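Local coordinates for Acarbose/maltose binding protein GacH (Streptomyces glaucescens, PDB 3K01) that binds acarbose and an acarbose homolog as the extracellular solute receptor of an ABC transporter, at residues D187-F192 with A374-I379; A217-Y222 with E395-T400; R223-L228 with A384-G389. All coordinates share one frame; numbering follows the deposited sequence.

The three contacts lie on the same side of the chain's centre and meet where helices 216-230, 376-387 and 393-407 and the loop 187-192 come together. Helix 376-387 enters interactions 1 and 3. Helix 216-230 enters interactions 2 and 3, and helix 393-407 enters interaction 2. The centres of interactions 1 and 2 lie about 12 Å apart. Those of interactions 1 and 3 are about 14 Å apart, and those of interactions 2 and 3 about 11 Å. Phe192 of interaction 1 joins them. Its ring stacks with Tyr222 of interaction 2, Phe192 CE1 to Tyr222 CD1 at 3.6 Å, and Phe192 CD1 lies 4.1 Å from Ile225 CD1 in interaction 3. Val386 CG2 of interaction 3 meets Ala396 CB of interaction 2 at 3.3 Å.

Interaction 1. Residues D187-F192 with A374-I379; sequences DDPYWF and ALFEPI
Phe376 and Ile379, near the start of helix 376-387, pack against Pro189, Tyr190 and Phe192. These residues belong to the loop between strand 180-183 and helix 193-198, which holds a short 3-10 turn. The contact thus joins a C-terminal helix to a connecting loop of the solute-binding-protein fold. No hydrogen bond crosses it.

Phe376 can be followed outward. Its CB lies 3.7 Å from Pro189 CG. Further along, CD1 still borders the same proline, at CG and CB. One atom farther out, Phe376 CE1 meets Tyr190 CD1 at 3.8 Å, and CZ at the tip lies beside that same atom. The two aromatic side chains run side by side and point the same way. Phe376 CE1 comes to the edge of the tyrosine ring, near its plane. A chi1 of -76° sets Phe376 CG anti to its carbonyl carbon and lays the ring beside Pro189 and Tyr190.

The proline also sits against the helix backbone. Pro189 CB is 3.3 Å from the carbonyl oxygen of Phe376. The same Pro189 CB touches Ile379 CG2 at 3.7 Å. This methyl is shared, since it also packs on Phe192. Leu193 lies beside both Phe376 and Ile379.

The loop is fixed from within by an Asx turn. Tyr190 N gives a hydrogen bond of 3.0 Å to Asp188 OD1, with an N-H...O angle of 155°. The Phe192 side chain crosses Ile379 at about a right angle, and Phe192 CD2 stands 3.6 Å from Ile379 CG2.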
ATOM      1  N   ASP A 187       7.109  15.453   0.058  1.00  7.52           N
ATOM      2  CA  ASP A 187       7.064  15.571   1.513  1.00  8.77           C
ATOM      3  C   ASP A 187       6.589  14.292   2.171  1.00  7.93           C
ATOM      4  O   ASP A 187       6.322  14.308   3.386  1.00 10.18           O
ATOM      5  CB  ASP A 187       6.157  16.741   1.954  1.00  9.69           C
ATOM      6  CG  ASP A 187       4.688  16.501   1.641  1.00 10.18           C
ATOM      7  OD1 ASP A 187       4.397  15.760   0.687  1.00 10.81           O
ATOM      8  OD2 ASP A 187       3.803  17.080   2.344  1.00 13.25           O
ATOM      9  N   ASP A 188       6.458  13.207   1.411  1.00  7.71           N
ATOM     10  CA  ASP A 188       5.976  11.951   1.988  1.00  7.36           C
ATOM     11  C   ASP A 188       6.846  10.813   1.435  1.00  7.76           C
ATOM     12  O   ASP A 188       6.938  10.638   0.221  1.00  7.69           O
ATOM     13  CB  ASP A 188       4.490  11.713   1.670  1.00  9.07           C
ATOM     14  CG  ASP A 188       3.947  10.500   2.383  1.00 10.12           C
ATOM     15  OD1 ASP A 188       4.552   9.422   2.280  1.00  9.79           O
ATOM     16  OD2 ASP A 188       2.902  10.660   3.077  1.00 14.35           O
ATOM     17  N   PRO A 189       7.505  10.050   2.324  1.00  7.84           N
ATOM     18  CA  PRO A 189       8.540   9.123   1.885  1.00  7.69           C
ATOM     19  C   PRO A 189       7.987   7.936   1.102  1.00  6.96           C
ATOM     20  O   PRO A 189       8.728   7.314   0.362  1.00  7.05           O
ATOM     21  CB  PRO A 189       9.158   8.651   3.212  1.00  8.40           C
ATOM     22  CG  PRO A 189       8.087   8.812   4.193  1.00  9.13           C
ATOM     23  CD  PRO A 189       7.323  10.038   3.788  1.00  8.25           C
ATOM     24  N   TYR A 190       6.689   7.644   1.229  1.00  6.91           N
ATOM     25  CA  TYR A 190       6.138   6.517   0.467  1.00  6.76           C
ATOM     26  C   TYR A 190       6.284   6.774  -1.042  1.00  6.84           C
ATOM     27  O   TYR A 190       6.470   5.848  -1.821  1.00  6.71           O
ATOM     28  CB  TYR A 190       4.683   6.354   0.871  1.00  7.80           C
ATOM     29  CG  TYR A 190       4.048   5.031   0.522  1.00  7.14           C
ATOM     30  CD1 TYR A 190       4.534   3.834   1.062  1.00  7.60           C
ATOM     31  CD2 TYR A 190       2.915   4.978  -0.283  1.00  7.04           C
ATOM     32  CE1 TYR A 190       3.913   2.643   0.819  1.00  8.66           C
ATOM     33  CE2 TYR A 190       2.311   3.750  -0.568  1.00  8.13           C
ATOM     34  CZ  TYR A 190       2.809   2.613   0.028  1.00  7.92           C
ATOM     35  OH  TYR A 190       2.223   1.387  -0.237  1.00 10.58           O
ATOM     36  N   TRP A 191       6.242   8.063  -1.421  1.00  6.66           N
ATOM     37  CA  TRP A 191       6.380   8.465  -2.811  1.00  7.13           C
ATOM     38  C   TRP A 191       7.805   8.458  -3.324  1.00  7.14           C
ATOM     39  O   TRP A 191       8.013   8.628  -4.522  1.00  7.88           O
ATOM     40  CB  TRP A 191       5.735   9.840  -3.042  1.00  7.30           C
ATOM     41  CG  TRP A 191       4.208   9.786  -3.290  1.00  7.18           C
ATOM     42  CD1 TRP A 191       3.590   9.985  -4.498  1.00  7.99           C
ATOM     43  CD2 TRP A 191       3.153   9.554  -2.338  1.00  7.24           C
ATOM     44  NE1 TRP A 191       2.229   9.878  -4.349  1.00  8.92           N
ATOM     45  CE2 TRP A 191       1.924   9.605  -3.045  1.00  7.80           C
ATOM     46  CE3 TRP A 191       3.123   9.295  -0.962  1.00  9.34           C
ATOM     47  CZ2 TRP A 191       0.683   9.405  -2.417  1.00  9.38           C
ATOM     48  CZ3 TRP A 191       1.892   9.097  -0.336  1.00 10.17           C
ATOM     49  CH2 TRP A 191       0.690   9.151  -1.062  1.00 10.10           C
ATOM     50  N   PHE A 192       8.791   8.253  -2.451  1.00  6.63           N
ATOM     51  CA  PHE A 192      10.135   8.029  -2.932  1.00  7.03           C
ATOM     52  C   PHE A 192      10.322   6.624  -3.501  1.00  6.81           C
ATOM     53  O   PHE A 192      11.158   6.396  -4.380  1.00  6.37           O
ATOM     54  CB  PHE A 192      11.127   8.278  -1.777  1.00  7.76           C
ATOM     55  CG  PHE A 192      12.560   8.074  -2.139  1.00  8.05           C
ATOM     56  CD1 PHE A 192      13.192   8.961  -3.004  1.00  9.47           C
ATOM     57  CD2 PHE A 192      13.287   7.024  -1.601  1.00  8.40           C
ATOM     58  CE1 PHE A 192      14.569   8.800  -3.312  1.00 10.89           C
ATOM     59  CE2 PHE A 192      14.676   6.870  -1.917  1.00  8.82           C
ATOM     60  CZ  PHE A 192      15.283   7.747  -2.764  1.00  9.70           C
ATOM     61  N   ALA A 374       9.563   2.316  10.672  1.00  9.75           N
ATOM     62  CA  ALA A 374      10.602   3.225  11.125  1.00  9.01           C
ATOM     63  C   ALA A 374      11.563   3.576   9.978  1.00  8.48           C
ATOM     64  O   ALA A 374      12.300   4.549  10.058  1.00  8.99           O
ATOM     65  CB  ALA A 374      11.373   2.590  12.291  1.00  9.71           C
ATOM     66  N   LEU A 375      11.555   2.793   8.910  1.00  7.87           N
ATOM     67  CA  LEU A 375      12.445   3.048   7.770  1.00  8.02           C
ATOM     68  C   LEU A 375      11.998   4.258   6.942  1.00  8.16           C
ATOM     69  O   LEU A 375      12.785   4.748   6.123  1.00  8.11           O
ATOM     70  CB  LEU A 375      12.535   1.817   6.858  1.00  9.03           C
ATOM     71  CG  LEU A 375      13.043   0.559   7.548  1.00  8.89           C
ATOM     72  CD1 LEU A 375      13.136  -0.560   6.523  1.00 11.25           C
ATOM     73  CD2 LEU A 375      14.395   0.786   8.236  1.00 11.01           C
ATOM     74  N   PHE A 376      10.768   4.740   7.145  1.00  7.75           N
ATOM     75  CA  PHE A 376      10.265   5.842   6.322  1.00  8.01           C
ATOM     76  C   PHE A 376      10.803   7.199   6.738  1.00  7.21           C
ATOM     77  O   PHE A 376      11.082   8.036   5.882  1.00  7.21           O
ATOM     78  CB  PHE A 376       8.728   5.838   6.327  1.00  8.69           C
ATOM     79  CG  PHE A 376       8.141   4.763   5.461  1.00  9.50           C
ATOM     80  CD1 PHE A 376       8.179   4.876   4.078  1.00 11.62           C
ATOM     81  CD2 PHE A 376       7.559   3.648   6.042  1.00 13.33           C
ATOM     82  CE1 PHE A 376       7.633   3.887   3.264  1.00 13.58           C
ATOM     83  CE2 PHE A 376       7.021   2.636   5.243  1.00 14.32           C
ATOM     84  CZ  PHE A 376       7.055   2.757   3.857  1.00 13.85           C
ATOM     85  N   GLU A 377      10.968   7.446   8.034  1.00  7.76           N
ATOM     86  CA  GLU A 377      11.359   8.775   8.468  1.00  7.45           C
ATOM     87  C   GLU A 377      12.719   9.238   7.910  1.00  7.42           C
ATOM     88  O   GLU A 377      12.828  10.377   7.477  1.00  7.41           O
ATOM     89  CB  GLU A 377      11.264   8.916   9.996  1.00  8.18           C
ATOM     90  CG  GLU A 377      11.797  10.246  10.494  1.00  8.83           C
ATOM     91  CD  GLU A 377      10.879  11.425  10.173  1.00 10.53           C
ATOM     92  OE1 GLU A 377       9.862  11.297   9.474  1.00 10.34           O
ATOM     93  OE2 GLU A 377      11.183  12.539  10.625  1.00 11.61           O
ATOM     94  N   PRO A 378      13.749   8.375   7.894  1.00  7.28           N
ATOM     95  CA  PRO A 378      15.009   8.831   7.305  1.00  7.75           C
ATOM     96  C   PRO A 378      14.876   9.203   5.838  1.00  7.70           C
ATOM     97  O   PRO A 378      15.468  10.183   5.386  1.00  8.44           O
ATOM     98  CB  PRO A 378      15.966   7.655   7.521  1.00  8.37           C
ATOM     99  CG  PRO A 378      15.389   6.955   8.754  1.00  8.95           C
ATOM    100  CD  PRO A 378      13.888   7.036   8.513  1.00  7.57           C
ATOM    101  N   ILE A 379      14.071   8.456   5.088  1.00  7.54           N
ATOM    102  CA  ILE A 379      13.806   8.823   3.703  1.00  8.01           C
ATOM    103  C   ILE A 379      13.102  10.171   3.627  1.00  7.18           C
ATOM    104  O   ILE A 379      13.449  11.004   2.788  1.00  7.72           O
ATOM    105  CB  ILE A 379      12.949   7.766   3.012  1.00  7.56           C
ATOM    106  CG1 ILE A 379      13.711   6.454   2.899  1.00  9.11           C
ATOM    107  CG2 ILE A 379      12.452   8.257   1.625  1.00  9.00           C
ATOM    108  CD1 ILE A 379      12.856   5.305   2.334  1.00 11.79           C
TER

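Interaction 2. Residues A217-Y222 with E395-T400; sequences AGVRAY and EAAANT
Two helices, 216-230 and 393-407, cross here, with Tyr222 and Val219 of the first meeting Ala396, Ala397 and Thr400 of the second. The short segments approach to 8.6 Å between axes, and their directions differ by 126°. All the touching residues are buried.

Tyr222 lies across the second helix. The methyl of Ala396 sits over the centre of its ring, 3.8 Å from CB to the centroid, in a CH-pi contact almost along the ring normal. The phenol then reaches Thr400. Tyr222 OH gives a hydrogen bond of 2.8 Å to Thr400 OG1. Thr400 OG1 in turn donates a hydrogen bond of 2.7 Å to Ala396 O, back in the same helix. A chi1 of -51° puts OG1 beside the Thr400 backbone N. Ala396 O also accepts from that N, and Thr400 N and Thr400 OG1 reach it from opposite faces of its plane. The buried phenol and threonine hydroxyls are thus both engaged.

Nearer the start of helix 216-230, Val219 CG2 touches Ala397 CB at 3.6 Å. The same methyl lies 4.2 Å from Gly218 C. Pro393 adds to the cover of Val219 and Tyr222. The arrangement is a buried helix-helix crossing, small alanine side chains against a tyrosine ring, within a lobe of the solute-binding-protein fold.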
ATOM      1  N   ALA A 217      22.149   2.278  -6.334  1.00  8.71           N
ATOM      2  CA  ALA A 217      20.751   2.463  -6.736  1.00  8.73           C
ATOM      3  C   ALA A 217      20.050   3.499  -5.873  1.00  7.98           C
ATOM      4  O   ALA A 217      19.252   4.282  -6.366  1.00  7.89           O
ATOM      5  CB  ALA A 217      20.004   1.153  -6.685  1.00  9.42           C
ATOM      6  N   GLY A 218      20.341   3.521  -4.576  1.00  7.85           N
ATOM      7  CA  GLY A 218      19.746   4.514  -3.692  1.00  7.90           C
ATOM      8  C   GLY A 218      20.234   5.921  -3.990  1.00  7.49           C
ATOM      9  O   GLY A 218      19.456   6.898  -4.007  1.00  7.54           O
ATOM     10  N   VAL A 219      21.534   6.050  -4.262  1.00  6.90           N
ATOM     11  CA  VAL A 219      22.066   7.355  -4.652  1.00  7.66           C
ATOM     12  C   VAL A 219      21.376   7.826  -5.927  1.00  7.42           C
ATOM     13  O   VAL A 219      20.916   8.965  -6.011  1.00  7.33           O
ATOM     14  CB  VAL A 219      23.584   7.260  -4.895  1.00  7.67           C
ATOM     15  CG1 VAL A 219      24.119   8.590  -5.457  1.00  9.16           C
ATOM     16  CG2 VAL A 219      24.319   6.863  -3.619  1.00  8.70           C
ATOM     17  N   ARG A 220      21.286   6.936  -6.911  1.00  7.16           N
ATOM     18  CA  ARG A 220      20.631   7.289  -8.178  1.00  7.64           C
ATOM     19  C   ARG A 220      19.189   7.700  -7.957  1.00  7.63           C
ATOM     20  O   ARG A 220      18.703   8.589  -8.647  1.00  8.59           O
ATOM     21  CB  ARG A 220      20.661   6.149  -9.193  1.00  8.62           C
ATOM     22  CG  ARG A 220      22.044   5.895  -9.798  1.00  9.16           C
ATOM     23  CD  ARG A 220      21.929   5.016 -11.024  1.00 10.32           C
ATOM     24  NE  ARG A 220      21.230   3.740 -10.781  1.00 11.88           N
ATOM     25  CZ  ARG A 220      21.825   2.615 -10.396  1.00 12.56           C
ATOM     26  NH1 ARG A 220      21.120   1.506 -10.201  1.00 10.87           N
ATOM     27  NH2 ARG A 220      23.150   2.595 -10.215  1.00 14.13           N
ATOM     28  N   ALA A 221      18.481   7.056  -7.034  1.00  6.75           N
ATOM     29  CA  ALA A 221      17.082   7.415  -6.799  1.00  6.88           C
ATOM     30  C   ALA A 221      16.948   8.845  -6.271  1.00  7.01           C
ATOM     31  O   ALA A 221      16.061   9.600  -6.725  1.00  7.34           O
ATOM     32  CB  ALA A 221      16.452   6.432  -5.859  1.00  8.25           C
ATOM     33  N   TYR A 222      17.790   9.228  -5.304  1.00  6.54           N
ATOM     34  CA  TYR A 222      17.776  10.616  -4.877  1.00  7.51           C
ATOM     35  C   TYR A 222      18.149  11.570  -6.019  1.00  7.55           C
ATOM     36  O   TYR A 222      17.597  12.680  -6.113  1.00  7.87           O
ATOM     37  CB  TYR A 222      18.677  10.817  -3.659  1.00  7.77           C
ATOM     38  CG  TYR A 222      18.122  10.292  -2.351  1.00  7.21           C
ATOM     39  CD1 TYR A 222      17.010  10.883  -1.756  1.00  8.60           C
ATOM     40  CD2 TYR A 222      18.732   9.214  -1.692  1.00  8.13           C
ATOM     41  CE1 TYR A 222      16.531  10.432  -0.529  1.00  7.74           C
ATOM     42  CE2 TYR A 222      18.251   8.761  -0.466  1.00  7.68           C
ATOM     43  CZ  TYR A 222      17.141   9.363   0.093  1.00  6.73           C
ATOM     44  OH  TYR A 222      16.634   8.970   1.314  1.00  7.51           O
ATOM     45  N   GLU A 395      25.198  12.053  -0.174  1.00  8.25           N
ATOM     46  CA  GLU A 395      25.120  12.270   1.266  1.00  9.15           C
ATOM     47  C   GLU A 395      23.740  11.857   1.773  1.00  8.36           C
ATOM     48  O   GLU A 395      23.623  11.301   2.869  1.00  8.92           O
ATOM     49  CB  GLU A 395      25.409  13.726   1.651  1.00  9.63           C
ATOM     50  CG  GLU A 395      25.495  13.932   3.164  1.00 11.47           C
ATOM     51  CD  GLU A 395      25.799  15.339   3.596  1.00 15.30           C
ATOM     52  OE1 GLU A 395      25.568  16.276   2.807  1.00 19.33           O
ATOM     53  OE2 GLU A 395      26.275  15.516   4.746  1.00 20.66           O
ATOM     54  N   ALA A 396      22.687  12.127   0.995  1.00  7.87           N
ATOM     55  CA  ALA A 396      21.337  11.703   1.387  1.00  7.76           C
ATOM     56  C   ALA A 396      21.271  10.191   1.548  1.00  7.57           C
ATOM     57  O   ALA A 396      20.706   9.691   2.520  1.00  7.78           O
ATOM     58  CB  ALA A 396      20.314  12.146   0.353  1.00  8.35           C
ATOM     59  N   ALA A 397      21.808   9.459   0.591  1.00  7.33           N
ATOM     60  CA  ALA A 397      21.805   8.005   0.665  1.00  8.03           C
ATOM     61  C   ALA A 397      22.618   7.506   1.852  1.00  8.31           C
ATOM     62  O   ALA A 397      22.151   6.634   2.611  1.00  8.72           O
ATOM     63  CB  ALA A 397      22.326   7.426  -0.636  1.00  9.25           C
ATOM     64  N   ALA A 398      23.800   8.087   2.062  1.00  8.46           N
ATOM     65  CA  ALA A 398      24.636   7.731   3.216  1.00  8.39           C
ATOM     66  C   ALA A 398      23.923   8.003   4.536  1.00  8.49           C
ATOM     67  O   ALA A 398      23.956   7.168   5.465  1.00  9.55           O
ATOM     68  CB  ALA A 398      25.957   8.512   3.145  1.00  9.15           C
ATOM     69  N   ASN A 399      23.251   9.142   4.630  1.00  8.07           N
ATOM     70  CA  ASN A 399      22.535   9.490   5.850  1.00  8.27           C
ATOM     71  C   ASN A 399      21.388   8.504   6.090  1.00  8.36           C
ATOM     72  O   ASN A 399      21.118   8.104   7.227  1.00  8.56           O
ATOM     73  CB  ASN A 399      21.933  10.894   5.742  1.00  8.91           C
ATOM     74  CG  ASN A 399      22.957  11.992   5.903  1.00  9.72           C
ATOM     75  OD1 ASN A 399      24.077  11.762   6.381  1.00 11.68           O
ATOM     76  ND2 ASN A 399      22.588  13.189   5.511  1.00  9.11           N
ATOM     77  N   THR A 400      20.719   8.109   5.007  1.00  7.75           N
ATOM     78  CA  THR A 400      19.601   7.161   5.125  1.00  8.33           C
ATOM     79  C   THR A 400      20.161   5.821   5.636  1.00  8.45           C
ATOM     80  O   THR A 400      19.617   5.208   6.550  1.00  8.92           O
ATOM     81  CB  THR A 400      18.871   6.965   3.780  1.00  8.45           C
ATOM     82  OG1 THR A 400      18.528   8.243   3.226  1.00  8.01           O
ATOM     83  CG2 THR A 400      17.565   6.205   3.971  1.00  7.82           C
TER

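Interaction 3. Residues R223-L228 with A384-G389; sequences RVIKDL and ANVLSG
Lys226 lays its aliphatic chain over Val386, near the C-terminal end of helix 376-387. Lys226 CB packs on Val386 CG1 at 3.9 Å. Farther along, CD and CE pass the Val386 carbonyl oxygen, with Lys226 CE 3.4 Å from Val386 O. The amine then finds the next carbonyl. Lys226 NZ gives a hydrogen bond of 2.9 Å to Leu387 O. The C=O...N angle is 125°, and NZ stands above the carbonyl plane, 51° out of it. A bend at chi2 (52°) in an otherwise extended chain brings the amine to this carbonyl.

Beside the lysine, the apolar part is made by Ile225 and Leu387. Their side chains cross at about a right angle. Ile225 CG1 is 4.0 Å from Leu387 CD2, which also rests 3.8 Å from Ile225 O. Ile225 CD1 reaches over to Leu387 CG. Tyr195 of helix 193-198 packs on Ile225, and Ala396 of helix 393-407 packs on Val386, so helices 193-198 and 393-407 border the contact.

The helix closes in a Schellman motif. Gly389 takes a positive phi, and Gly389 N bonds back to Val386 O at 3.0 Å.

Lys226 therefore places its positive charge beside Val386 O and Leu387 O, near the C-terminal end of a helix. The negative end of the helix dipole probably makes this pairing favourable. Asp230 is a second, long and weak ion-pair partner of the same amine. The contact thus pairs the packing of Ile225, Leu387 and Val386 with one lysine-to-carbonyl hydrogen bond near the helix end.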
ATOM      1  N   ARG A 223      19.086  11.160  -6.876  1.00  6.79           N
ATOM      2  CA  ARG A 223      19.446  11.990  -8.028  1.00  7.66           C
ATOM      3  C   ARG A 223      18.279  12.153  -8.991  1.00  8.08           C
ATOM      4  O   ARG A 223      18.068  13.234  -9.525  1.00  8.29           O
ATOM      5  CB  ARG A 223      20.652  11.397  -8.747  1.00  7.85           C
ATOM      6  CG  ARG A 223      21.264  12.322  -9.791  1.00 10.05           C
ATOM      7  CD  ARG A 223      22.545  11.760 -10.369  1.00 12.80           C
ATOM      8  NE  ARG A 223      23.581  11.675  -9.348  1.00 13.57           N
ATOM      9  CZ  ARG A 223      24.175  10.550  -8.951  1.00 13.64           C
ATOM     10  NH1 ARG A 223      23.851   9.371  -9.488  1.00 17.00           N
ATOM     11  NH2 ARG A 223      25.115  10.617  -8.024  1.00 16.39           N
ATOM     12  N   VAL A 224      17.529  11.083  -9.232  1.00  8.06           N
ATOM     13  CA  VAL A 224      16.393  11.145 -10.173  1.00  8.92           C
ATOM     14  C   VAL A 224      15.361  12.163  -9.730  1.00  8.02           C
ATOM     15  O   VAL A 224      14.870  12.957 -10.553  1.00  8.36           O
ATOM     16  CB  VAL A 224      15.732   9.742 -10.303  1.00  9.49           C
ATOM     17  CG1 VAL A 224      14.311   9.819 -10.926  1.00 11.53           C
ATOM     18  CG2 VAL A 224      16.610   8.807 -11.101  1.00 10.46           C
ATOM     19  N   ILE A 225      15.019  12.185  -8.451  1.00  7.47           N
ATOM     20  CA  ILE A 225      13.962  13.095  -8.037  1.00  7.94           C
ATOM     21  C   ILE A 225      14.411  14.548  -8.181  1.00  7.56           C
ATOM     22  O   ILE A 225      13.637  15.409  -8.601  1.00  8.24           O
ATOM     23  CB  ILE A 225      13.406  12.789  -6.612  1.00  7.61           C
ATOM     24  CG1 ILE A 225      14.442  13.054  -5.491  1.00  7.91           C
ATOM     25  CG2 ILE A 225      12.823  11.375  -6.557  1.00  8.49           C
ATOM     26  CD1 ILE A 225      13.846  12.905  -4.098  1.00  8.30           C
ATOM     27  N   LYS A 226      15.672  14.821  -7.848  1.00  7.59           N
ATOM     28  CA  LYS A 226      16.163  16.193  -8.005  1.00  7.61           C
ATOM     29  C   LYS A 226      16.266  16.593  -9.477  1.00  7.28           C
ATOM     30  O   LYS A 226      15.950  17.734  -9.830  1.00  7.36           O
ATOM     31  CB  LYS A 226      17.528  16.312  -7.326  1.00  8.10           C
ATOM     32  CG  LYS A 226      18.086  17.758  -7.227  1.00  8.58           C
ATOM     33  CD  LYS A 226      17.100  18.722  -6.611  1.00 10.53           C
ATOM     34  CE  LYS A 226      17.770  20.031  -6.204  1.00 11.26           C
ATOM     35  NZ  LYS A 226      16.773  21.102  -5.854  1.00 16.27           N
ATOM     36  N   ASP A 227      16.674  15.670 -10.324  1.00  6.66           N
ATOM     37  CA  ASP A 227      16.742  15.938 -11.750  1.00  8.42           C
ATOM     38  C   ASP A 227      15.349  16.219 -12.318  1.00  7.55           C
ATOM     39  O   ASP A 227      15.203  17.089 -13.190  1.00  7.65           O
ATOM     40  CB  ASP A 227      17.393  14.779 -12.529  1.00  9.16           C
ATOM     41  CG  ASP A 227      17.308  14.970 -14.041  1.00 13.04           C
ATOM     42  OD1 ASP A 227      18.013  15.845 -14.566  1.00 20.04           O
ATOM     43  OD2 ASP A 227      16.545  14.239 -14.662  1.00 17.43           O
ATOM     44  N   LEU A 228      14.334  15.495 -11.868  1.00  7.31           N
ATOM     45  CA  LEU A 228      12.997  15.742 -12.399  1.00  7.13           C
ATOM     46  C   LEU A 228      12.542  17.166 -12.125  1.00  7.12           C
ATOM     47  O   LEU A 228      11.947  17.836 -12.981  1.00  8.05           O
ATOM     48  CB  LEU A 228      12.027  14.727 -11.812  1.00  7.02           C
ATOM     49  CG  LEU A 228      12.095  13.359 -12.501  1.00  7.88           C
ATOM     50  CD1 LEU A 228      11.293  12.330 -11.741  1.00 11.25           C
ATOM     51  CD2 LEU A 228      11.550  13.417 -13.932  1.00 10.20           C
ATOM     52  N   ALA A 384      13.533  15.371   1.469  1.00  7.02           N
ATOM     53  CA  ALA A 384      13.249  16.793   1.599  1.00  7.70           C
ATOM     54  C   ALA A 384      14.512  17.614   1.420  1.00  7.46           C
ATOM     55  O   ALA A 384      14.510  18.636   0.718  1.00  8.00           O
ATOM     56  CB  ALA A 384      12.604  17.087   2.946  1.00  8.56           C
ATOM     57  N   ASN A 385      15.600  17.170   2.031  1.00  7.03           N
ATOM     58  CA  ASN A 385      16.832  17.926   1.985  1.00  8.29           C
ATOM     59  C   ASN A 385      17.493  17.873   0.614  1.00  7.43           C
ATOM     60  O   ASN A 385      18.206  18.804   0.248  1.00  8.62           O
ATOM     61  CB  ASN A 385      17.754  17.490   3.124  1.00  8.54           C
ATOM     62  CG  ASN A 385      17.200  17.879   4.492  1.00 10.00           C
ATOM     63  OD1 ASN A 385      16.170  18.570   4.615  1.00 10.18           O
ATOM     64  ND2 ASN A 385      17.873  17.414   5.526  1.00 10.93           N
ATOM     65  N   VAL A 386      17.279  16.782  -0.133  1.00  7.03           N
ATOM     66  CA  VAL A 386      17.738  16.725  -1.514  1.00  7.23           C
ATOM     67  C   VAL A 386      16.917  17.719  -2.347  1.00  7.73           C
ATOM     68  O   VAL A 386      17.476  18.501  -3.129  1.00  8.14           O
ATOM     69  CB  VAL A 386      17.597  15.298  -2.087  1.00  7.30           C
ATOM     70  CG1 VAL A 386      17.702  15.279  -3.620  1.00  9.38           C
ATOM     71  CG2 VAL A 386      18.649  14.391  -1.458  1.00  8.73           C
ATOM     72  N   LEU A 387      15.592  17.694  -2.209  1.00  7.81           N
ATOM     73  CA  LEU A 387      14.736  18.532  -3.060  1.00  8.21           C
ATOM     74  C   LEU A 387      14.946  20.013  -2.793  1.00  9.32           C
ATOM     75  O   LEU A 387      14.859  20.813  -3.728  1.00  9.62           O
ATOM     76  CB  LEU A 387      13.270  18.134  -2.922  1.00  7.86           C
ATOM     77  CG  LEU A 387      12.939  16.781  -3.548  1.00  8.34           C
ATOM     78  CD1 LEU A 387      11.515  16.379  -3.127  1.00  8.66           C
ATOM     79  CD2 LEU A 387      13.083  16.796  -5.071  1.00  8.27           C
ATOM     80  N   SER A 388      15.256  20.396  -1.561  1.00  9.60           N
ATOM     81  CA  SER A 388      15.534  21.807  -1.273  1.00 10.19           C
ATOM     82  C   SER A 388      16.936  22.238  -1.689  1.00 10.47           C
ATOM     83  O   SER A 388      17.250  23.437  -1.632  1.00 12.30           O
ATOM     84  CB  SER A 388      15.364  22.075   0.208  1.00 10.83           C
ATOM     85  OG  SER A 388      16.405  21.397   0.921  1.00 12.53           O
ATOM     86  N   GLY A 389      17.803  21.287  -2.045  1.00 10.76           N
ATOM     87  CA  GLY A 389      19.158  21.618  -2.528  1.00 11.90           C
ATOM     88  C   GLY A 389      20.220  21.578  -1.455  1.00 12.76           C
ATOM     89  O   GLY A 389      21.405  21.794  -1.751  1.00 14.91           O
TER